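Local structure of peptidyl tryptophan dihydroxylase (Pseudomonas putida, 7CTQ) at residues L161-Q166 / D213-R218; A184-L189 / C194-T199. The protein is an FAD-dependent monooxygenase that dihydroxylates a peptidyl tryptophan, a step essential for biogenesis of the tryptophylquinone cofactor of quinohemoprotein amine dehydrogenase. All coordinates share one frame; numbering follows the deposited sequence.

Contact 1 of 2, residues L161-Q166 / D213-R218; sequences LLNVWQ and DYCAAR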
loop_
_atom_site.group_PDB
_atom_site.type_symbol
_atom_site.label_atom_id
_atom_site.label_comp_id
_atom_site.label_asym_id
_atom_site.label_seq_id
_atom_site.Cartn_x
_atom_site.Cartn_y
_atom_site.Cartn_z
ATOM N N LEU A 161 11.190 -12.819 9.163
ATOM C CA LEU A 161 11.928 -14.039 8.845
ATOM C C LEU A 161 10.942 -15.122 8.434
ATOM O O LEU A 161 9.959 -15.372 9.140
ATOM C CB LEU A 161 12.752 -14.519 10.040
ATOM C CG LEU A 161 13.691 -13.526 10.717
ATOM C CD1 LEU A 161 14.292 -14.180 11.949
ATOM C CD2 LEU A 161 14.771 -13.066 9.752
ATOM N N LEU A 162 11.225 -15.788 7.320
ATOM C CA LEU A 162 10.275 -16.684 6.685
ATOM C C LEU A 162 10.858 -18.093 6.557
ATOM O O LEU A 162 12.008 -18.263 6.139
ATOM C CB LEU A 162 9.883 -16.129 5.313
ATOM C CG LEU A 162 9.304 -17.159 4.351
ATOM C CD1 LEU A 162 7.846 -17.397 4.683
ATOM C CD2 LEU A 162 9.473 -16.698 2.923
ATOM N N ASN A 163 10.065 -19.097 6.925
ATOM C CA ASN A 163 10.370 -20.495 6.643
ATOM C C ASN A 163 9.339 -21.030 5.661
ATOM O O ASN A 163 8.137 -20.787 5.821
ATOM C CB ASN A 163 10.360 -21.345 7.913
ATOM C CG ASN A 163 11.685 -21.317 8.666
ATOM O OD1 ASN A 163 11.700 -21.396 9.888
ATOM N ND2 ASN A 163 12.799 -21.232 7.939
ATOM N N VAL A 164 9.810 -21.751 4.645
ATOM C CA VAL A 164 8.953 -22.339 3.623
ATOM C C VAL A 164 9.336 -23.805 3.477
ATOM O O VAL A 164 10.520 -24.124 3.336
ATOM C CB VAL A 164 9.101 -21.617 2.271
ATOM C CG1 VAL A 164 8.280 -22.330 1.217
ATOM C CG2 VAL A 164 8.670 -20.154 2.388
ATOM N N TRP A 165 8.347 -24.690 3.510
ATOM C CA TRP A 165 8.616 -26.120 3.388
ATOM C C TRP A 165 7.366 -26.814 2.860
ATOM O O TRP A 165 6.316 -26.190 2.673
ATOM C CB TRP A 165 9.069 -26.713 4.725
ATOM C CG TRP A 165 8.013 -26.742 5.776
ATOM C CD1 TRP A 165 7.293 -27.826 6.183
ATOM C CD2 TRP A 165 7.564 -25.642 6.578
ATOM N NE1 TRP A 165 6.421 -27.474 7.183
ATOM C CE2 TRP A 165 6.566 -26.137 7.444
ATOM C CE3 TRP A 165 7.900 -24.281 6.639
ATOM C CZ2 TRP A 165 5.895 -25.317 8.364
ATOM C CZ3 TRP A 165 7.238 -23.474 7.554
ATOM C CH2 TRP A 165 6.247 -23.993 8.403
ATOM N N GLN A 166 7.487 -28.123 2.636
ATOM C CA GLN A 166 6.433 -28.940 2.054
ATOM C C GLN A 166 5.919 -29.941 3.080
ATOM O O GLN A 166 6.700 -30.542 3.823
ATOM C CB GLN A 166 6.944 -29.673 0.810
ATOM C CG GLN A 166 5.907 -30.537 0.100
ATOM C CD GLN A 166 4.860 -29.723 -0.641
ATOM O OE1 GLN A 166 5.188 -28.791 -1.378
ATOM N NE2 GLN A 166 3.591 -30.062 -0.439
ATOM N N ASP A 213 18.940 -21.843 12.510
ATOM C CA ASP A 213 18.754 -22.316 13.887
ATOM C C ASP A 213 17.805 -21.427 14.666
ATOM O O ASP A 213 17.073 -21.900 15.547
ATOM C CB ASP A 213 20.089 -22.363 14.617
ATOM C CG ASP A 213 20.932 -23.555 14.210
ATOM O OD1 ASP A 213 20.358 -24.595 13.847
ATOM O OD2 ASP A 213 22.165 -23.446 14.283
ATOM N N TYR A 214 17.873 -20.119 14.414
ATOM C CA TYR A 214 17.016 -19.176 15.117
ATOM C C TYR A 214 15.552 -19.429 14.785
ATOM O O TYR A 214 14.710 -19.536 15.681
ATOM C CB TYR A 214 17.435 -17.748 14.749
ATOM C CG TYR A 214 16.710 -16.675 15.513
ATOM C CD1 TYR A 214 17.205 -16.201 16.724
ATOM C CD2 TYR A 214 15.521 -16.142 15.028
ATOM C CE1 TYR A 214 16.537 -15.209 17.432
ATOM C CE2 TYR A 214 14.844 -15.146 15.725
ATOM C CZ TYR A 214 15.355 -14.688 16.925
ATOM O OH TYR A 214 14.682 -13.707 17.617
ATOM N N CYS A 215 15.237 -19.547 13.490
ATOM C CA CYS A 215 13.868 -19.831 13.083
ATOM C C CYS A 215 13.398 -21.191 13.584
ATOM O O CYS A 215 12.246 -21.338 14.018
ATOM C CB CYS A 215 13.764 -19.765 11.565
ATOM S SG CYS A 215 13.843 -18.058 10.955
ATOM N N ALA A 216 14.265 -22.207 13.505
ATOM C CA ALA A 216 13.878 -23.544 13.949
ATOM C C ALA A 216 13.476 -23.537 15.417
ATOM O O ALA A 216 12.429 -24.081 15.788
ATOM C CB ALA A 216 15.024 -24.529 13.693
ATOM N N ALA A 217 14.259 -22.872 16.266
ATOM C CA ALA A 217 13.915 -22.847 17.684
ATOM C C ALA A 217 12.588 -22.140 17.934
ATOM O O ALA A 217 11.809 -22.567 18.799
ATOM C CB ALA A 217 15.034 -22.196 18.492
ATOM N N ARG A 218 12.312 -21.049 17.199
ATOM C CA ARG A 218 11.046 -20.338 17.388
ATOM C C ARG A 218 9.859 -21.183 16.940
ATOM O O ARG A 218 8.836 -21.252 17.640
ATOM C CB ARG A 218 11.073 -18.996 16.642
ATOM C CG ARG A 218 11.801 -17.901 17.408
ATOM C CD ARG A 218 11.417 -16.514 16.899
ATOM N NE ARG A 218 12.182 -15.464 17.556
ATOM C CZ ARG A 218 11.732 -14.719 18.562
ATOM N NH1 ARG A 218 10.506 -14.889 19.045
ATOM N NH2 ARG A 218 12.526 -13.804 19.092
#
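L161 and N163 of strand 158-166 meet Y214 and C215 of helix 208-220, a helix laid on one face of the large mixed sheet. The axes of the two short segments cross at 77°, not far from perpendicular, so the meeting is small and local. C215 is its centre. With chi1 at -73°, SG stands beside the backbone N and reaches L161 CB at 3.8 Å, while C215 CB is met by N163 OD1 at 3.1 Å, a tight approach of a carbonyl oxygen to a methylene. N163 ND2 is hydrogen-bonded to E238 O on the neighbouring strand 238-243, which would hold the amide with OD1 towards C215. Further along, L161 CD1 reaches the Y214 ring 3.9 Å from CD2, the two side chains crossing at about a right angle. The far end of that ring is polar: R218 NH2, one turn on, donates to Y214 OH over 2.6 Å, with the oxygen close to the guanidinium plane, and NH2 also forms a salt bridge with D181. No hydrogen bond crosses between the segments, and the contact itself rests on close packing round C215.

Contact 2 of 2, residues A184-L189 / C194-T199; sequences AWMARL and CYWQVT. With FAD (flavin-adenine dinucleotide), chain C.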
loop_
_atom_site.group_PDB
_atom_site.type_symbol
_atom_site.label_atom_id
_atom_site.label_comp_id
_atom_site.label_asym_id
_atom_site.label_seq_id
_atom_site.Cartn_x
_atom_site.Cartn_y
_atom_site.Cartn_z
ATOM N N ALA A 184 3.897 -13.711 14.773
ATOM C CA ALA A 184 4.112 -14.659 13.692
ATOM C C ALA A 184 2.831 -14.857 12.895
ATOM O O ALA A 184 1.727 -14.838 13.447
ATOM C CB ALA A 184 4.622 -16.015 14.229
ATOM N N TRP A 185 2.996 -15.038 11.591
ATOM C CA TRP A 185 1.930 -15.430 10.687
ATOM C C TRP A 185 2.325 -16.747 10.032
ATOM O O TRP A 185 3.475 -16.911 9.609
ATOM C CB TRP A 185 1.707 -14.363 9.621
ATOM C CG TRP A 185 1.065 -14.849 8.368
ATOM C CD1 TRP A 185 1.669 -15.058 7.159
ATOM C CD2 TRP A 185 -0.320 -15.162 8.185
ATOM N NE1 TRP A 185 0.745 -15.488 6.238
ATOM C CE2 TRP A 185 -0.483 -15.556 6.840
ATOM C CE3 TRP A 185 -1.438 -15.144 9.028
ATOM C CZ2 TRP A 185 -1.720 -15.932 6.318
ATOM C CZ3 TRP A 185 -2.664 -15.521 8.512
ATOM C CH2 TRP A 185 -2.797 -15.904 7.166
ATOM N N MET A 186 1.376 -17.679 9.933
ATOM C CA MET A 186 1.671 -18.978 9.338
ATOM C C MET A 186 0.489 -19.476 8.516
ATOM O O MET A 186 -0.671 -19.181 8.820
ATOM C CB MET A 186 2.034 -20.020 10.408
ATOM C CG MET A 186 0.926 -20.264 11.404
ATOM S SD MET A 186 1.505 -21.136 12.860
ATOM C CE MET A 186 1.938 -19.777 13.953
ATOM N N ALA A 187 0.799 -20.255 7.477
ATOM C CA ALA A 187 -0.228 -20.756 6.577
ATOM C C ALA A 187 0.170 -22.116 6.018
ATOM O O ALA A 187 1.353 -22.418 5.839
ATOM C CB ALA A 187 -0.485 -19.783 5.425
ATOM N N ARG A 188 -0.843 -22.921 5.716
ATOM C CA ARG A 188 -0.654 -24.223 5.092
ATOM C C ARG A 188 -1.651 -24.337 3.950
ATOM O O ARG A 188 -2.863 -24.322 4.182
ATOM C CB ARG A 188 -0.849 -25.346 6.112
ATOM C CG ARG A 188 -0.596 -26.731 5.582
ATOM C CD ARG A 188 -1.166 -27.749 6.536
ATOM N NE ARG A 188 -0.784 -29.101 6.153
ATOM C CZ ARG A 188 -1.166 -30.191 6.807
ATOM N NH1 ARG A 188 -1.945 -30.075 7.878
ATOM N NH2 ARG A 188 -0.771 -31.391 6.392
ATOM N N LEU A 189 -1.147 -24.417 2.722
ATOM C CA LEU A 189 -2.022 -24.464 1.566
ATOM C C LEU A 189 -2.603 -25.868 1.399
ATOM O O LEU A 189 -2.175 -26.833 2.042
ATOM C CB LEU A 189 -1.273 -24.040 0.306
ATOM C CG LEU A 189 -0.791 -22.591 0.252
ATOM C CD1 LEU A 189 0.224 -22.426 -0.865
ATOM C CD2 LEU A 189 -1.964 -21.665 0.041
ATOM N N CYS A 194 3.784 -24.928 2.920
ATOM C CA CYS A 194 3.719 -24.358 4.257
ATOM C C CYS A 194 4.562 -23.096 4.332
ATOM O O CYS A 194 5.583 -22.958 3.645
ATOM C CB CYS A 194 4.188 -25.352 5.310
ATOM S SG CYS A 194 3.136 -26.792 5.424
ATOM N N TYR A 195 4.126 -22.194 5.211
ATOM C CA TYR A 195 4.621 -20.828 5.311
ATOM C C TYR A 195 4.642 -20.437 6.781
ATOM O O TYR A 195 3.670 -20.674 7.501
ATOM C CB TYR A 195 3.714 -19.882 4.505
ATOM C CG TYR A 195 4.144 -18.427 4.438
ATOM C CD1 TYR A 195 4.704 -17.902 3.277
ATOM C CD2 TYR A 195 3.953 -17.571 5.515
ATOM C CE1 TYR A 195 5.080 -16.565 3.200
ATOM C CE2 TYR A 195 4.333 -16.239 5.448
ATOM C CZ TYR A 195 4.901 -15.745 4.292
ATOM O OH TYR A 195 5.279 -14.424 4.228
ATOM N N TRP A 196 5.752 -19.859 7.233
ATOM C CA TRP A 196 5.801 -19.299 8.580
ATOM C C TRP A 196 6.705 -18.080 8.547
ATOM O O TRP A 196 7.824 -18.140 8.023
ATOM C CB TRP A 196 6.306 -20.323 9.599
ATOM C CG TRP A 196 6.475 -19.832 11.021
ATOM C CD1 TRP A 196 5.553 -19.893 12.026
ATOM C CD2 TRP A 196 7.658 -19.261 11.596
ATOM N NE1 TRP A 196 6.086 -19.384 13.193
ATOM C CE2 TRP A 196 7.381 -18.997 12.951
ATOM C CE3 TRP A 196 8.926 -18.950 11.092
ATOM C CZ2 TRP A 196 8.322 -18.432 13.807
ATOM C CZ3 TRP A 196 9.857 -18.385 11.945
ATOM C CH2 TRP A 196 9.553 -18.137 13.280
ATOM N N GLN A 197 6.214 -16.979 9.105
ATOM C CA GLN A 197 6.887 -15.693 8.986
ATOM C C GLN A 197 6.749 -14.960 10.306
ATOM O O GLN A 197 5.634 -14.723 10.780
ATOM C CB GLN A 197 6.305 -14.884 7.826
ATOM C CG GLN A 197 6.261 -13.388 8.022
ATOM C CD GLN A 197 5.174 -12.756 7.181
ATOM O OE1 GLN A 197 5.186 -12.859 5.946
ATOM N NE2 GLN A 197 4.205 -12.122 7.846
ATOM N N VAL A 198 7.878 -14.643 10.920
ATOM C CA VAL A 198 7.883 -13.992 12.216
ATOM C C VAL A 198 8.444 -12.599 12.006
ATOM O O VAL A 198 9.388 -12.403 11.229
ATOM C CB VAL A 198 8.675 -14.776 13.279
ATOM C CG1 VAL A 198 10.180 -14.777 12.970
ATOM C CG2 VAL A 198 8.389 -14.214 14.659
ATOM N N THR A 199 7.819 -11.630 12.654
ATOM C CA THR A 199 8.157 -10.224 12.493
ATOM C C THR A 199 8.757 -9.738 13.800
ATOM O O THR A 199 8.170 -9.932 14.871
ATOM C CB THR A 199 6.913 -9.423 12.102
ATOM O OG1 THR A 199 6.487 -9.857 10.804
ATOM C CG2 THR A 199 7.218 -7.914 12.065
HETATM P PA FAD C . 5.403 -6.095 -5.615
HETATM O O1A FAD C . 4.151 -6.845 -5.376
HETATM O O2A FAD C . 6.555 -6.546 -4.728
HETATM O O5B FAD C . 5.723 -6.123 -7.144
HETATM C C5B FAD C . 7.044 -5.839 -7.641
HETATM C C4B FAD C . 7.211 -6.649 -8.900
HETATM O O4B FAD C . 8.423 -6.234 -9.572
HETATM C C3B FAD C . 7.320 -8.165 -8.707
HETATM O O3B FAD C . 6.622 -8.844 -9.749
HETATM C C2B FAD C . 8.833 -8.410 -8.745
HETATM O O2B FAD C . 9.184 -9.703 -9.236
HETATM C C1B FAD C . 9.266 -7.350 -9.758
HETATM N N9A FAD C . 10.653 -6.909 -9.700
HETATM C C8A FAD C . 11.444 -6.697 -8.607
HETATM N N7A FAD C . 12.658 -6.286 -8.882
HETATM C C5A FAD C . 12.673 -6.259 -10.265
HETATM C C6A FAD C . 13.676 -5.931 -11.201
HETATM N N6A FAD C . 14.908 -5.549 -10.867
HETATM N N1A FAD C . 13.364 -6.000 -12.522
HETATM C C2A FAD C . 12.132 -6.381 -12.868
HETATM N N3A FAD C . 11.111 -6.715 -12.069
HETATM C C4A FAD C . 11.444 -6.631 -10.778
HETATM N N1 FAD C . 0.115 -7.714 1.779
HETATM C C2 FAD C . -1.111 -8.290 1.962
HETATM O O2 FAD C . -2.115 -7.880 1.375
HETATM N N3 FAD C . -1.242 -9.367 2.813
HETATM C C4 FAD C . -0.226 -9.960 3.535
HETATM O O4 FAD C . -0.462 -10.928 4.255
HETATM C C4X FAD C . 1.072 -9.343 3.339
HETATM N N5 FAD C . 2.090 -9.838 3.991
HETATM C C5X FAD C . 3.331 -9.248 3.806
HETATM C C6 FAD C . 4.428 -9.758 4.501
HETATM C C7 FAD C . 5.691 -9.191 4.361
HETATM C C7M FAD C . 6.854 -9.769 5.123
HETATM C C8 FAD C . 5.864 -8.087 3.512
HETATM C C8M FAD C . 7.219 -7.455 3.331
HETATM C C9 FAD C . 4.774 -7.579 2.814
HETATM C C9A FAD C . 3.512 -8.144 2.959
HETATM N N10 FAD C . 2.390 -7.654 2.260
HETATM C C10 FAD C . 1.145 -8.221 2.441
HETATM C "C1'" FAD C . 2.514 -6.476 1.399
HETATM C "C2'" FAD C . 2.493 -6.783 -0.089
HETATM O "O2'" FAD C . 3.426 -7.811 -0.423
HETATM C "C3'" FAD C . 2.845 -5.502 -0.842
HETATM O "O3'" FAD C . 2.064 -4.449 -0.290
HETATM C "C4'" FAD C . 2.606 -5.529 -2.348
HETATM O "O4'" FAD C . 3.028 -6.771 -2.920
HETATM C "C5'" FAD C . 3.310 -4.376 -3.024
HETATM O "O5'" FAD C . 2.896 -4.330 -4.397
HETATM P P FAD C . 3.829 -3.742 -5.497
HETATM O O1P FAD C . 4.108 -2.281 -5.111
HETATM O O2P FAD C . 3.262 -3.980 -6.853
HETATM O O3P FAD C . 5.179 -4.555 -5.303
#
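W185 and Y195 form the apolar centre of an antiparallel beta hairpin, strands 182-188 and 193-201, on the face that also carries A187 and Q197. The five-membered ring of W185 and the Y195 ring meet obliquely, planes 61° apart. Y195 CE2 comes to the indole edge 3.4 Å from W185 CD1, though Y195 has two conformers and this closeness belongs to the one described.

On the other face M186 and W196 are a non-hydrogen-bonded pair, M186 CB lying 3.9 Å from W196 CD1. With chi1 at 61°, M186 CG sits between the backbone N and the carbonyl carbon, and the chain carries SD to the edge of the indole, a Met-aromatic contact with SD 5.4 Å from the centroid of the W196 five-membered ring. A184 adds its methyl to the same indole, CB being 3.8 Å from W196 NE1. Helix 223-228 lies over this face, L224, V225 and L228 touching M186 and V225 also touching W196.

Between the faces runs the backbone ladder: W185 pairs with Q197, and A187 with Y195, each through two N-H...O bonds. W185 N to Q197 O is 2.8 Å and nearly straight at 171°, whereas the bond from Y195 N to A187 O is more bent.

Towards the turn, R188 lays CG against C194 SG, then runs out extended to a salt bridge with D230 and a hydrogen bond to A168 O. At the opposite polar edge Q197 leans its amide obliquely past W185, NE2 being 3.8 Å from W185 CB. It belongs to the FAD pocket, and NE2 is hydrogen-bonded to a bound hexanediol, probably from the crystallisation liquor. Its OE1 meets the dimethylbenzene end of the flavin, 3.5 Å from FAD C6.

Both contacts are buried and share one sheet, since strand 158-166 of contact 1 is the antiparallel neighbour of strand 193-201 of contact 2. Two probable backbone hydrogen bonds join them, N163 N to W196 O at 2.7 Å and L161 N to V198 O at 2.8 Å. Contact 1 adds a helix to the sheet through a few side-chain touches and comes nearer the surface at Y214. Contact 2 is strand against strand, buries much more area and rests on main-chain bonds. The face bearing L161 and N163 continues into M186 and W196 of contact 2 and is packed by helices; the opposite face turns Q197 to the flavin.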